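Local coordinates for protein carbon monoxide oxidation system transcription regulator CooA-1 (Carboxydothermus hydrogenoformans, PDB 6CPB) that senses carbon monoxide through a heme-binding domain, the part present here, and probably regulates transcription through a DNA-binding domain of the whole protein, at residues Glu41-Phe46 with Cys76-Ala81; Lys22-Gln27 with Leu92-Arg97; Ser50-Val55 with Ile68-Asp73; Ala33-Pro38 with Ile83-Asp88. All coordinates share one frame; numbering follows the deposited sequence. Where two conformers were deposited one is given.

Contact 1: Glu41-Phe46 with Cys76-Ala81; sequences ERNLVF and CTHTRA
The imidazole of His-78 carries the side chain of Asn-43 on one face and meets the backbone carbonyl of Glu-41 at its edge. Asn-43 CB sits above the middle of the ring, 3.6 Å from its centroid, a CH-pi contact, and the amide beyond it stacks on the ring with the two planes only 15° apart. In this cyclic nucleotide-binding domain, a cupin-type beta roll, the contact ties the start of strand 44-50 and the loop leading into it to the loop after strand 74-76, which holds heme-binding residues. His-78 is an axial ligand of heme iron in this protein, but no heme is bound to this chain here. In this chain NE2 of His-78 donates to Glu-41 O at 2.6 Å and 168°; the acceptor lies in the imidazole plane, while the donor stands well above the carbonyl plane. The carbonyl of His-78 has a weak hydrogen bond from Lys-122 of the second subunit.

Further along the strand, Val-45 and Cys-76 form an antiparallel non-hydrogen-bonded pair, and Thr-77 N reaches Leu-44 O at 2.9 Å. With chi1 at 65°, Thr-77 OG1 lies between its own N and carbonyl carbon, where two bonds grip it: it donates to a lone pair of Arg-42 O at 2.7 Å and accepts from Leu-44 N at 2.9 Å. A water donates to both Asn-43 OD1, at 2.7 Å, and Thr-77 O, at 2.8 Å.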
loop_
_atom_site.group_PDB
_atom_site.type_symbol
_atom_site.label_atom_id
_atom_site.label_comp_id
_atom_site.label_asym_id
_atom_site.label_seq_id
_atom_site.Cartn_x
_atom_site.Cartn_y
_atom_site.Cartn_z
ATOM N N GLU A 41 -12.743 9.472 -12.488
ATOM C CA GLU A 41 -11.790 10.546 -12.752
ATOM C C GLU A 41 -11.328 11.221 -11.466
ATOM O O GLU A 41 -10.145 11.551 -11.323
ATOM C CB GLU A 41 -12.400 11.574 -13.700
ATOM C CG GLU A 41 -12.390 11.155 -15.155
ATOM C CD GLU A 41 -12.714 12.309 -16.090
ATOM O OE1 GLU A 41 -12.964 13.425 -15.591
ATOM O OE2 GLU A 41 -12.710 12.105 -17.322
ATOM N N ARG A 42 -12.242 11.465 -10.534
ATOM C CA ARG A 42 -11.867 12.155 -9.311
ATOM C C ARG A 42 -10.948 11.274 -8.479
ATOM O O ARG A 42 -11.213 10.079 -8.291
ATOM C CB ARG A 42 -13.118 12.541 -8.526
ATOM C CG ARG A 42 -13.921 13.655 -9.193
ATOM C CD ARG A 42 -14.074 14.853 -8.286
ATOM N NE ARG A 42 -12.775 15.369 -7.862
ATOM C CZ ARG A 42 -12.608 16.361 -6.995
ATOM N NH1 ARG A 42 -11.383 16.753 -6.674
ATOM N NH2 ARG A 42 -13.657 16.957 -6.445
ATOM N N ASN A 43 -9.873 11.874 -7.986
ATOM C CA ASN A 43 -8.898 11.204 -7.131
ATOM C C ASN A 43 -9.333 11.437 -5.689
ATOM O O ASN A 43 -9.213 12.547 -5.156
ATOM C CB ASN A 43 -7.500 11.751 -7.396
ATOM C CG ASN A 43 -6.436 10.900 -6.770
ATOM O OD1 ASN A 43 -6.717 10.135 -5.852
ATOM N ND2 ASN A 43 -5.209 11.006 -7.270
ATOM N N LEU A 44 -9.888 10.400 -5.079
ATOM C CA LEU A 44 -10.568 10.508 -3.805
ATOM C C LEU A 44 -10.076 9.425 -2.858
ATOM O O LEU A 44 -9.637 8.350 -3.281
ATOM C CB LEU A 44 -12.084 10.280 -3.987
ATOM C CG LEU A 44 -12.860 11.040 -5.048
ATOM C CD1 LEU A 44 -14.215 10.355 -5.192
ATOM C CD2 LEU A 44 -13.009 12.498 -4.650
ATOM N N VAL A 45 -10.196 9.712 -1.567
ATOM C CA VAL A 45 -9.982 8.751 -0.497
ATOM C C VAL A 45 -11.324 8.515 0.166
ATOM O O VAL A 45 -12.060 9.471 0.424
ATOM C CB VAL A 45 -8.954 9.302 0.505
ATOM C CG1 VAL A 45 -8.863 8.432 1.733
ATOM C CG2 VAL A 45 -7.603 9.439 -0.181
ATOM N N PHE A 46 -11.659 7.256 0.416
ATOM C CA PHE A 46 -12.921 6.932 1.058
ATOM C C PHE A 46 -12.723 5.955 2.200
ATOM O O PHE A 46 -11.879 5.060 2.136
ATOM C CB PHE A 46 -13.968 6.403 0.070
ATOM C CG PHE A 46 -13.682 5.022 -0.442
ATOM C CD1 PHE A 46 -12.886 4.836 -1.555
ATOM C CD2 PHE A 46 -14.206 3.905 0.204
ATOM C CE1 PHE A 46 -12.617 3.543 -2.021
ATOM C CE2 PHE A 46 -13.941 2.632 -0.246
ATOM C CZ PHE A 46 -13.153 2.445 -1.357
ATOM N N CYS A 76 -8.917 4.212 -1.832
ATOM C CA CYS A 76 -8.876 5.380 -2.687
ATOM C C CYS A 76 -9.128 4.967 -4.127
ATOM O O CYS A 76 -8.982 3.797 -4.503
ATOM C CB CYS A 76 -7.518 6.063 -2.574
ATOM S SG CYS A 76 -6.126 4.933 -2.852
ATOM N N THR A 77 -9.506 5.956 -4.929
ATOM C CA THR A 77 -9.605 5.776 -6.367
ATOM C C THR A 77 -8.223 5.990 -6.988
ATOM O O THR A 77 -7.213 6.095 -6.286
ATOM C CB THR A 77 -10.661 6.701 -6.950
ATOM O OG1 THR A 77 -10.220 8.049 -6.767
ATOM C CG2 THR A 77 -12.015 6.493 -6.299
ATOM N N HIS A 78 -8.153 6.034 -8.317
ATOM C CA HIS A 78 -6.880 6.168 -9.025
ATOM C C HIS A 78 -5.929 5.016 -8.716
ATOM O O HIS A 78 -4.706 5.165 -8.745
ATOM C CB HIS A 78 -6.223 7.525 -8.772
ATOM C CG HIS A 78 -6.805 8.630 -9.592
ATOM N ND1 HIS A 78 -6.022 9.529 -10.281
ATOM C CD2 HIS A 78 -8.089 8.982 -9.835
ATOM C CE1 HIS A 78 -6.799 10.389 -10.913
ATOM N NE2 HIS A 78 -8.057 10.075 -10.665
ATOM N N THR A 79 -6.488 3.844 -8.430
ATOM C CA THR A 79 -5.698 2.656 -8.132
ATOM C C THR A 79 -6.090 1.476 -9.020
ATOM O O THR A 79 -5.849 0.318 -8.654
ATOM C CB THR A 79 -5.829 2.316 -6.647
ATOM O OG1 THR A 79 -7.219 2.214 -6.311
ATOM C CG2 THR A 79 -5.181 3.411 -5.796
ATOM N N ARG A 80 -6.685 1.756 -10.180
ATOM C CA ARG A 80 -6.928 0.757 -11.221
ATOM C C ARG A 80 -7.853 -0.372 -10.764
ATOM O O ARG A 80 -7.837 -1.465 -11.333
ATOM C CB ARG A 80 -5.626 0.213 -11.820
ATOM C CG ARG A 80 -4.750 1.291 -12.426
ATOM C CD ARG A 80 -3.559 0.677 -13.139
ATOM N NE ARG A 80 -2.397 1.562 -13.112
ATOM C CZ ARG A 80 -1.959 2.307 -14.124
ATOM N NH1 ARG A 80 -2.570 2.300 -15.300
ATOM N NH2 ARG A 80 -0.884 3.067 -13.949
ATOM N N ALA A 81 -8.712 -0.104 -9.788
ATOM C CA ALA A 81 -9.540 -1.133 -9.177
ATOM C C ALA A 81 -11.017 -0.765 -9.227
ATOM O O ALA A 81 -11.393 0.412 -9.266
ATOM C CB ALA A 81 -9.132 -1.339 -7.723
HETATM O O HOH W 1 -5.566 7.898 -4.912
#

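Contact 2: Lys22-Gln27 with Leu92-Arg97; sequences KEFREQ and LYTDIR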
loop_
_atom_site.group_PDB
_atom_site.type_symbol
_atom_site.label_atom_id
_atom_site.label_comp_id
_atom_site.label_asym_id
_atom_site.label_seq_id
_atom_site.Cartn_x
_atom_site.Cartn_y
_atom_site.Cartn_z
ATOM N N LYS A 22 -16.285 16.021 9.434
ATOM C CA LYS A 22 -17.244 16.863 8.724
ATOM C C LYS A 22 -16.700 17.363 7.394
ATOM O O LYS A 22 -17.479 17.829 6.556
ATOM C CB LYS A 22 -17.642 18.064 9.580
ATOM C CG LYS A 22 -18.515 17.719 10.760
ATOM C CD LYS A 22 -18.804 18.955 11.605
ATOM C CE LYS A 22 -19.504 18.586 12.892
ATOM N NZ LYS A 22 -19.729 19.781 13.742
ATOM N N GLU A 23 -15.386 17.287 7.178
ATOM C CA GLU A 23 -14.818 17.681 5.896
ATOM C C GLU A 23 -15.148 16.686 4.802
ATOM O O GLU A 23 -15.088 17.040 3.623
ATOM C CB GLU A 23 -13.305 17.796 6.014
ATOM C CG GLU A 23 -12.864 18.860 6.996
ATOM C CD GLU A 23 -11.362 18.971 7.089
ATOM O OE1 GLU A 23 -10.673 18.646 6.102
ATOM O OE2 GLU A 23 -10.871 19.393 8.156
ATOM N N PHE A 24 -15.476 15.454 5.169
ATOM C CA PHE A 24 -15.798 14.401 4.215
ATOM C C PHE A 24 -17.267 14.496 3.814
ATOM O O PHE A 24 -18.121 14.924 4.594
ATOM C CB PHE A 24 -15.583 13.018 4.850
ATOM C CG PHE A 24 -14.142 12.656 5.146
ATOM C CD1 PHE A 24 -13.434 13.278 6.169
ATOM C CD2 PHE A 24 -13.524 11.642 4.433
ATOM C CE1 PHE A 24 -12.130 12.899 6.447
ATOM C CE2 PHE A 24 -12.226 11.258 4.719
ATOM C CZ PHE A 24 -11.528 11.890 5.723
ATOM N N ARG A 25 -17.552 14.101 2.586
ATOM C CA ARG A 25 -18.918 13.868 2.144
ATOM C C ARG A 25 -19.307 12.417 2.412
ATOM O O ARG A 25 -18.464 11.542 2.559
ATOM C CB ARG A 25 -19.070 14.180 0.657
ATOM C CG ARG A 25 -19.037 15.675 0.332
ATOM C CD ARG A 25 -19.325 15.914 -1.156
ATOM N NE ARG A 25 -19.431 17.332 -1.503
ATOM C CZ ARG A 25 -18.400 18.116 -1.809
ATOM N NH1 ARG A 25 -17.163 17.638 -1.812
ATOM N NH2 ARG A 25 -18.605 19.389 -2.114
ATOM N N GLU A 26 -20.603 12.169 2.476
ATOM C CA GLU A 26 -21.136 10.845 2.759
ATOM C C GLU A 26 -21.923 10.342 1.562
ATOM O O GLU A 26 -22.534 11.127 0.837
ATOM C CB GLU A 26 -22.050 10.939 3.971
ATOM C CG GLU A 26 -22.433 9.666 4.655
ATOM C CD GLU A 26 -22.887 9.943 6.090
ATOM O OE1 GLU A 26 -23.146 11.121 6.412
ATOM O OE2 GLU A 26 -22.974 9.005 6.894
ATOM N N GLN A 27 -21.915 9.025 1.358
ATOM C CA GLN A 27 -22.720 8.423 0.300
ATOM C C GLN A 27 -23.107 7.019 0.733
ATOM O O GLN A 27 -22.321 6.325 1.382
ATOM C CB GLN A 27 -21.943 8.417 -1.019
ATOM C CG GLN A 27 -22.800 8.074 -2.228
ATOM C CD GLN A 27 -22.176 8.536 -3.531
ATOM O OE1 GLN A 27 -21.286 9.389 -3.552
ATOM N NE2 GLN A 27 -22.656 7.998 -4.633
ATOM N N LEU A 92 -17.535 7.669 3.815
ATOM C CA LEU A 92 -17.116 9.064 3.881
ATOM C C LEU A 92 -15.986 9.234 2.877
ATOM O O LEU A 92 -15.080 8.402 2.834
ATOM C CB LEU A 92 -16.608 9.407 5.288
ATOM C CG LEU A 92 -17.660 9.365 6.392
ATOM C CD1 LEU A 92 -17.015 9.708 7.725
ATOM C CD2 LEU A 92 -18.824 10.315 6.102
ATOM N N TYR A 93 -16.016 10.307 2.081
ATOM C CA TYR A 93 -14.960 10.510 1.092
ATOM C C TYR A 93 -14.528 11.968 1.009
ATOM O O TYR A 93 -15.295 12.885 1.305
ATOM C CB TYR A 93 -15.362 10.002 -0.306
ATOM C CG TYR A 93 -16.529 10.720 -0.940
ATOM C CD1 TYR A 93 -17.820 10.308 -0.697
ATOM C CD2 TYR A 93 -16.339 11.794 -1.798
ATOM C CE1 TYR A 93 -18.893 10.933 -1.280
ATOM C CE2 TYR A 93 -17.412 12.424 -2.399
ATOM C CZ TYR A 93 -18.685 11.993 -2.120
ATOM O OH TYR A 93 -19.772 12.602 -2.694
ATOM N N THR A 94 -13.286 12.159 0.577
ATOM C CA THR A 94 -12.749 13.495 0.340
ATOM C C THR A 94 -11.691 13.404 -0.753
ATOM O O THR A 94 -11.202 12.330 -1.067
ATOM C CB THR A 94 -12.204 14.105 1.641
ATOM O OG1 THR A 94 -12.003 15.511 1.472
ATOM C CG2 THR A 94 -10.884 13.489 2.069
ATOM N N ASP A 95 -11.349 14.542 -1.344
ATOM C CA ASP A 95 -10.335 14.535 -2.390
ATOM C C ASP A 95 -8.952 14.278 -1.797
ATOM O O ASP A 95 -8.678 14.602 -0.638
ATOM C CB ASP A 95 -10.326 15.863 -3.138
ATOM C CG ASP A 95 -10.001 17.024 -2.236
ATOM O OD1 ASP A 95 -10.923 17.512 -1.553
ATOM O OD2 ASP A 95 -8.816 17.421 -2.178
ATOM N N ILE A 96 -8.065 13.710 -2.622
ATOM C CA ILE A 96 -6.764 13.251 -2.131
ATOM C C ILE A 96 -5.948 14.388 -1.518
ATOM O O ILE A 96 -5.292 14.198 -0.488
ATOM C CB ILE A 96 -5.994 12.496 -3.233
ATOM C CG1 ILE A 96 -4.762 11.813 -2.630
ATOM C CG2 ILE A 96 -5.608 13.430 -4.387
ATOM C CD1 ILE A 96 -4.029 10.903 -3.580
ATOM N N ARG A 97 -5.948 15.574 -2.135
ATOM C CA ARG A 97 -5.168 16.666 -1.555
ATOM C C ARG A 97 -5.647 16.991 -0.147
ATOM O O ARG A 97 -4.839 17.206 0.769
ATOM C CB ARG A 97 -5.272 17.916 -2.430
ATOM C CG ARG A 97 -4.494 17.869 -3.733
ATOM C CD ARG A 97 -4.609 19.206 -4.457
ATOM N NE ARG A 97 -3.959 19.197 -5.766
ATOM C CZ ARG A 97 -2.671 19.453 -5.973
ATOM N NH1 ARG A 97 -1.865 19.737 -4.957
ATOM N NH2 ARG A 97 -2.183 19.421 -7.206
HETATM O O HOH W 2 -14.470 16.665 1.122
HETATM O O HOH W 3 -15.871 15.146 -0.706
#
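This is antiparallel strand pairing at the border of a sheet: outermost strand 25-29 runs beside strand 89-95, just before helix 96-105. Arg-25 and Tyr-93 form the hydrogen-bonded pair, with Arg-25 N to Tyr-93 O at 2.9 Å and Tyr-93 N to Arg-25 O at 2.8 Å. On their face of the sheet, Arg-25 CB lies 3.6 Å above the Tyr-93 ring plane, offset toward the rim, and the extended arginine chain carries CD past the Tyr-93 hydroxyl. A leucine in place of Tyr-93 would probably leave Arg-25 CB without the ring face it lies over and Gln-27 OE1 without its ring neighbour.

Just before strand 25-29, Phe-24 CB meets Leu-92 CB at 3.8 Å, while Thr-94 CG2 comes over one face of the Phe-24 ring. Glu-26 lays its chain on Leu-92 CD2 and ends in a salt bridge to Lys-49. One water links Arg-25 NH1 to Tyr-93 O, another Glu-23 O to Thr-94 OG1, which also hydrogen-bonds Asn-98 ND2. Solvent thus extends the polar links beyond the paired backbones, whereas Phe-24 is held to Leu-92 and Thr-94 by apolar packing.

Contact 3: Ser50-Val55 with Ile68-Asp73; sequences SGRVRV and ILEAGD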
loop_
_atom_site.group_PDB
_atom_site.type_symbol
_atom_site.label_atom_id
_atom_site.label_comp_id
_atom_site.label_asym_id
_atom_site.label_seq_id
_atom_site.Cartn_x
_atom_site.Cartn_y
_atom_site.Cartn_z
ATOM N N SER A 50 -19.874 2.171 7.509
ATOM C CA SER A 50 -20.637 0.984 7.863
ATOM C C SER A 50 -20.777 0.139 6.609
ATOM O O SER A 50 -20.763 0.661 5.492
ATOM C CB SER A 50 -22.011 1.346 8.431
ATOM O OG SER A 50 -22.771 2.068 7.489
ATOM N N GLY A 51 -20.906 -1.173 6.797
ATOM C CA GLY A 51 -21.015 -2.090 5.682
ATOM C C GLY A 51 -19.701 -2.756 5.355
ATOM O O GLY A 51 -18.879 -3.001 6.236
ATOM N N ARG A 52 -19.521 -3.111 4.090
ATOM C CA ARG A 52 -18.421 -3.976 3.687
ATOM C C ARG A 52 -18.309 -3.856 2.179
ATOM O O ARG A 52 -19.334 -3.882 1.489
ATOM C CB ARG A 52 -18.736 -5.415 4.093
ATOM C CG ARG A 52 -17.610 -6.393 3.844
ATOM C CD ARG A 52 -17.904 -7.704 4.539
ATOM N NE ARG A 52 -19.033 -8.360 3.899
ATOM C CZ ARG A 52 -19.028 -9.588 3.387
ATOM N NH1 ARG A 52 -17.950 -10.357 3.451
ATOM N NH2 ARG A 52 -20.130 -10.046 2.822
ATOM N N VAL A 53 -17.085 -3.708 1.669
ATOM C CA VAL A 53 -16.886 -3.547 0.236
ATOM C C VAL A 53 -15.817 -4.507 -0.268
ATOM O O VAL A 53 -14.917 -4.924 0.467
ATOM C CB VAL A 53 -16.550 -2.098 -0.175
ATOM C CG1 VAL A 53 -17.608 -1.125 0.330
ATOM C CG2 VAL A 53 -15.197 -1.697 0.313
ATOM N N ARG A 54 -15.924 -4.834 -1.551
ATOM C CA ARG A 54 -14.996 -5.715 -2.232
ATOM C C ARG A 54 -14.214 -4.900 -3.245
ATOM O O ARG A 54 -14.808 -4.213 -4.076
ATOM C CB ARG A 54 -15.781 -6.832 -2.929
ATOM C CG ARG A 54 -14.921 -7.916 -3.547
ATOM C CD ARG A 54 -15.756 -9.062 -4.090
ATOM N NE ARG A 54 -16.583 -8.661 -5.228
ATOM C CZ ARG A 54 -16.277 -8.868 -6.508
ATOM N NH1 ARG A 54 -15.156 -9.477 -6.865
ATOM N NH2 ARG A 54 -17.117 -8.470 -7.450
ATOM N N VAL A 55 -12.894 -5.023 -3.196
ATOM C CA VAL A 55 -11.995 -4.419 -4.169
ATOM C C VAL A 55 -11.597 -5.522 -5.136
ATOM O O VAL A 55 -11.198 -6.608 -4.703
ATOM C CB VAL A 55 -10.752 -3.827 -3.483
ATOM C CG1 VAL A 55 -9.858 -3.158 -4.497
ATOM C CG2 VAL A 55 -11.157 -2.840 -2.397
ATOM N N ILE A 68 -11.299 -7.661 0.721
ATOM C CA ILE A 68 -12.583 -7.279 1.290
ATOM C C ILE A 68 -12.291 -6.309 2.423
ATOM O O ILE A 68 -11.507 -6.620 3.332
ATOM C CB ILE A 68 -13.374 -8.506 1.768
ATOM C CG1 ILE A 68 -13.769 -9.367 0.567
ATOM C CG2 ILE A 68 -14.620 -8.053 2.533
ATOM C CD1 ILE A 68 -14.378 -10.693 0.937
ATOM N N LEU A 69 -12.870 -5.113 2.325
ATOM C CA LEU A 69 -12.663 -4.050 3.297
ATOM C C LEU A 69 -13.866 -3.957 4.212
ATOM O O LEU A 69 -15.014 -3.946 3.751
ATOM C CB LEU A 69 -12.461 -2.711 2.602
ATOM C CG LEU A 69 -11.365 -2.684 1.545
ATOM C CD1 LEU A 69 -11.218 -1.289 1.015
ATOM C CD2 LEU A 69 -10.031 -3.205 2.085
ATOM N N GLU A 70 -13.595 -3.896 5.502
ATOM C CA GLU A 70 -14.618 -3.856 6.527
ATOM C C GLU A 70 -14.868 -2.416 6.960
ATOM O O GLU A 70 -14.128 -1.485 6.616
ATOM C CB GLU A 70 -14.182 -4.683 7.738
ATOM C CG GLU A 70 -13.741 -6.096 7.409
ATOM C CD GLU A 70 -14.890 -6.998 6.970
ATOM O OE1 GLU A 70 -16.059 -6.698 7.301
ATOM O OE2 GLU A 70 -14.633 -8.020 6.288
ATOM N N ALA A 71 -15.921 -2.235 7.749
ATOM C CA ALA A 71 -16.160 -0.933 8.352
ATOM C C ALA A 71 -14.932 -0.530 9.160
ATOM O O ALA A 71 -14.405 -1.320 9.943
ATOM C CB ALA A 71 -17.404 -0.997 9.239
ATOM N N GLY A 72 -14.458 0.700 8.932
ATOM C CA GLY A 72 -13.241 1.195 9.536
ATOM C C GLY A 72 -12.012 1.060 8.674
ATOM O O GLY A 72 -10.927 1.432 9.124
ATOM N N ASP A 73 -12.147 0.555 7.452
ATOM C CA ASP A 73 -11.051 0.507 6.492
ATOM C C ASP A 73 -11.174 1.631 5.468
ATOM O O ASP A 73 -12.273 2.077 5.122
ATOM C CB ASP A 73 -11.019 -0.824 5.730
ATOM C CG ASP A 73 -10.488 -1.983 6.550
ATOM O OD1 ASP A 73 -9.619 -1.785 7.417
ATOM O OD2 ASP A 73 -10.912 -3.136 6.267
HETATM O O HOH W 4 -17.689 -4.572 8.086
HETATM O O HOH W 5 -15.777 -10.477 4.961
#
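Two backbone hydrogen bonds join Val-53 and Leu-69, the hydrogen-bonded pair of an antiparallel hairpin: Val-53 N reaches Leu-69 O at 2.9 Å and Leu-69 N reaches Val-53 O at 2.8 Å. On their face the packing is apolar: Val-53 CG2 meets Leu-69 CB at 3.7 Å and Val-55 CG2 meets Leu-69 CD1 at 3.7 Å.

On the other face, Arg-52 and Glu-70 run side by side, Arg-52 CD 3.5 Å from Glu-70 OE1. Their charges do not touch directly: a water joins Arg-52 NH1 to Glu-70 OE2, and Arg-52 NE makes its salt bridge with Glu-87. An alanine at Arg-52 would probably leave Glu-87 without its charge partner and uncover Ile-68 CG2, which rests against Arg-52 CG. A second water binds Gly-51 O, Glu-70 OE1 and Ala-71 N.

A type II turn from Glu-70 to Asp-73 is closed by Asp-73 N to Glu-70 O, and Asp-73 OD2 also accepts from Glu-70 N. Leu-69 packs on Val-116 of helix 108-135 and on Phe-75 of strand 74-76, while strand 82-85 pairs with strand 52-59.

Contact 4: Ala33-Pro38 with Ile83-Asp88; sequences AILYTP and IQAMED
A classic beta bulge marks this strand pair: Leu-35 and Tyr-36 both stand opposite the single residue Ile-83. Leu-35 has helix-like backbone angles (phi -76°, psi -52°), and the register slips by one residue after the Ile-34/Gln-84 pair. Ile-83 therefore bonds to both bulge residues: Leu-35 N donates to Ile-83 O at 2.8 Å, and Ile-83 N donates to Tyr-36 O at 3.0 Å. Both donors are tilted from the plane of the carbonyl they meet. At the other end, Ala-85 N gives a straighter bond to Ala-33 O at 2.8 Å.

At the bulge the Leu-35 side chain points across at the partner strand. Its CD2 approaches Ile-83 CG2 at 4.1 Å, the two chains crossing at about a right angle, and its CD1 rests against Ala-85 CB at 3.9 Å. Ile-83 in turn reaches Tyr-36 CB with CD1, at 4.0 Å. On the opposite face, Ile-34 CD1 touches Gln-84 CB at 3.9 Å, and the Gln-84 amide goes on to hydrogen-bond Arg-54 through OE1 and the carbonyl of Lys-32 through NE2.

Strand 34-36 is outermost in its sheet, and strand 82-85 lies between it and strand 52-59. Leu-35 and Tyr-36 pack on Ile-91 of strand 89-95 and Tyr-29 of strand 25-29, both in the other sheet of the roll.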
loop_
_atom_site.group_PDB
_atom_site.type_symbol
_atom_site.label_atom_id
_atom_site.label_comp_id
_atom_site.label_asym_id
_atom_site.label_seq_id
_atom_site.Cartn_x
_atom_site.Cartn_y
_atom_site.Cartn_z
ATOM N N ALA A 33 -24.027 -2.698 -5.296
ATOM C CA ALA A 33 -23.764 -1.467 -6.024
ATOM C C ALA A 33 -22.266 -1.295 -6.244
ATOM O O ALA A 33 -21.444 -1.676 -5.413
ATOM C CB ALA A 33 -24.300 -0.269 -5.257
ATOM N N ILE A 34 -21.920 -0.683 -7.361
ATOM C CA ILE A 34 -20.537 -0.346 -7.678
ATOM C C ILE A 34 -20.257 1.056 -7.149
ATOM O O ILE A 34 -20.896 2.020 -7.578
ATOM C CB ILE A 34 -20.301 -0.408 -9.193
ATOM C CG1 ILE A 34 -20.734 -1.761 -9.765
ATOM C CG2 ILE A 34 -18.839 -0.085 -9.494
ATOM C CD1 ILE A 34 -20.065 -2.946 -9.149
ATOM N N LEU A 35 -19.290 1.178 -6.236
ATOM C CA LEU A 35 -18.901 2.480 -5.690
ATOM C C LEU A 35 -18.063 3.272 -6.676
ATOM O O LEU A 35 -18.342 4.448 -6.934
ATOM C CB LEU A 35 -18.107 2.316 -4.393
ATOM C CG LEU A 35 -18.886 2.009 -3.119
ATOM C CD1 LEU A 35 -19.494 0.614 -3.125
ATOM C CD2 LEU A 35 -17.978 2.173 -1.930
ATOM N N TYR A 36 -17.003 2.659 -7.197
ATOM C CA TYR A 36 -16.050 3.332 -8.069
ATOM C C TYR A 36 -15.449 2.299 -9.008
ATOM O O TYR A 36 -15.516 1.092 -8.749
ATOM C CB TYR A 36 -14.912 4.014 -7.290
ATOM C CG TYR A 36 -15.370 5.065 -6.309
ATOM C CD1 TYR A 36 -15.893 6.277 -6.748
ATOM C CD2 TYR A 36 -15.286 4.854 -4.935
ATOM C CE1 TYR A 36 -16.317 7.234 -5.852
ATOM C CE2 TYR A 36 -15.710 5.817 -4.034
ATOM C CZ TYR A 36 -16.224 6.999 -4.500
ATOM O OH TYR A 36 -16.637 7.953 -3.590
ATOM N N THR A 37 -14.835 2.778 -10.081
ATOM C CA THR A 37 -14.220 1.923 -11.088
ATOM C C THR A 37 -12.838 2.449 -11.403
ATOM O O THR A 37 -12.464 3.557 -10.989
ATOM C CB THR A 37 -15.041 1.895 -12.386
ATOM O OG1 THR A 37 -14.975 3.176 -13.011
ATOM C CG2 THR A 37 -16.474 1.492 -12.140
ATOM N N PRO A 38 -12.055 1.699 -12.184
ATOM C CA PRO A 38 -10.737 2.204 -12.577
ATOM C C PRO A 38 -10.795 3.518 -13.327
ATOM O O PRO A 38 -9.818 4.275 -13.301
ATOM C CB PRO A 38 -10.184 1.072 -13.449
ATOM C CG PRO A 38 -10.794 -0.153 -12.839
ATOM C CD PRO A 38 -12.206 0.271 -12.525
ATOM N N ILE A 83 -14.626 -1.248 -7.022
ATOM C CA ILE A 83 -15.061 -1.370 -5.635
ATOM C C ILE A 83 -16.570 -1.558 -5.629
ATOM O O ILE A 83 -17.295 -0.741 -6.205
ATOM C CB ILE A 83 -14.651 -0.157 -4.780
ATOM C CG1 ILE A 83 -13.117 0.022 -4.779
ATOM C CG2 ILE A 83 -15.109 -0.355 -3.341
ATOM C CD1 ILE A 83 -12.644 1.155 -5.575
ATOM N N GLN A 84 -17.034 -2.625 -4.971
ATOM C CA GLN A 84 -18.442 -3.008 -4.930
ATOM C C GLN A 84 -18.919 -3.219 -3.495
ATOM O O GLN A 84 -18.218 -3.810 -2.675
ATOM C CB GLN A 84 -18.643 -4.305 -5.725
ATOM C CG GLN A 84 -20.060 -4.854 -5.663
ATOM C CD GLN A 84 -20.187 -6.145 -6.401
ATOM O OE1 GLN A 84 -19.383 -7.057 -6.206
ATOM N NE2 GLN A 84 -21.182 -6.238 -7.268
ATOM N N ALA A 85 -20.138 -2.774 -3.204
ATOM C CA ALA A 85 -20.723 -3.011 -1.887
ATOM C C ALA A 85 -21.145 -4.473 -1.742
ATOM O O ALA A 85 -21.832 -5.021 -2.608
ATOM C CB ALA A 85 -21.937 -2.109 -1.692
ATOM N N MET A 86 -20.770 -5.093 -0.628
ATOM C CA MET A 86 -21.154 -6.470 -0.340
ATOM C C MET A 86 -22.397 -6.549 0.531
ATOM O O MET A 86 -22.986 -7.623 0.686
ATOM C CB MET A 86 -19.996 -7.204 0.338
ATOM C CG MET A 86 -18.771 -7.267 -0.540
ATOM S SD MET A 86 -17.434 -8.270 0.126
ATOM C CE MET A 86 -18.060 -9.895 -0.254
ATOM N N GLU A 87 -22.798 -5.422 1.094
ATOM C CA GLU A 87 -24.022 -5.241 1.860
ATOM C C GLU A 87 -24.294 -3.745 1.818
ATOM O O GLU A 87 -23.470 -2.973 1.323
ATOM C CB GLU A 87 -23.849 -5.716 3.297
ATOM C CG GLU A 87 -22.704 -5.064 3.979
ATOM C CD GLU A 87 -22.020 -5.936 4.995
ATOM O OE1 GLU A 87 -21.678 -7.087 4.643
ATOM O OE2 GLU A 87 -21.777 -5.438 6.120
ATOM N N ASP A 88 -25.423 -3.320 2.370
ATOM C CA ASP A 88 -25.685 -1.890 2.453
ATOM C C ASP A 88 -24.515 -1.212 3.162
ATOM O O ASP A 88 -24.077 -1.651 4.229
ATOM C CB ASP A 88 -26.984 -1.637 3.214
ATOM C CG ASP A 88 -28.221 -2.076 2.442
ATOM O OD1 ASP A 88 -28.104 -2.463 1.254
ATOM O OD2 ASP A 88 -29.312 -2.050 3.040
#

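How the contacts relate
The four contacts divide between the two four-stranded antiparallel sheets of the beta roll. Contacts 1 and 2, centres 12 Å apart, share one sheet, joined where strands 44-50 and 89-95 are neighbours; contacts 3 and 4, centres 10 Å apart, share the other through strands 52-59 and 82-85. Along the chain they are nested: contact 3 lies inside contact 1, contact 1 inside contact 4, and contact 4 inside contact 2. Between sheets, Tyr-36 of contact 4 meets Thr-77 and Leu-44 of contact 1 and Tyr-93 of contact 2, whereas contacts 2 and 3 do not touch. The heme-binding loop of contact 1 also packs, through Ala-81, on Val-55 of contact 3 and, with Arg-80, on Pro-38 of contact 4.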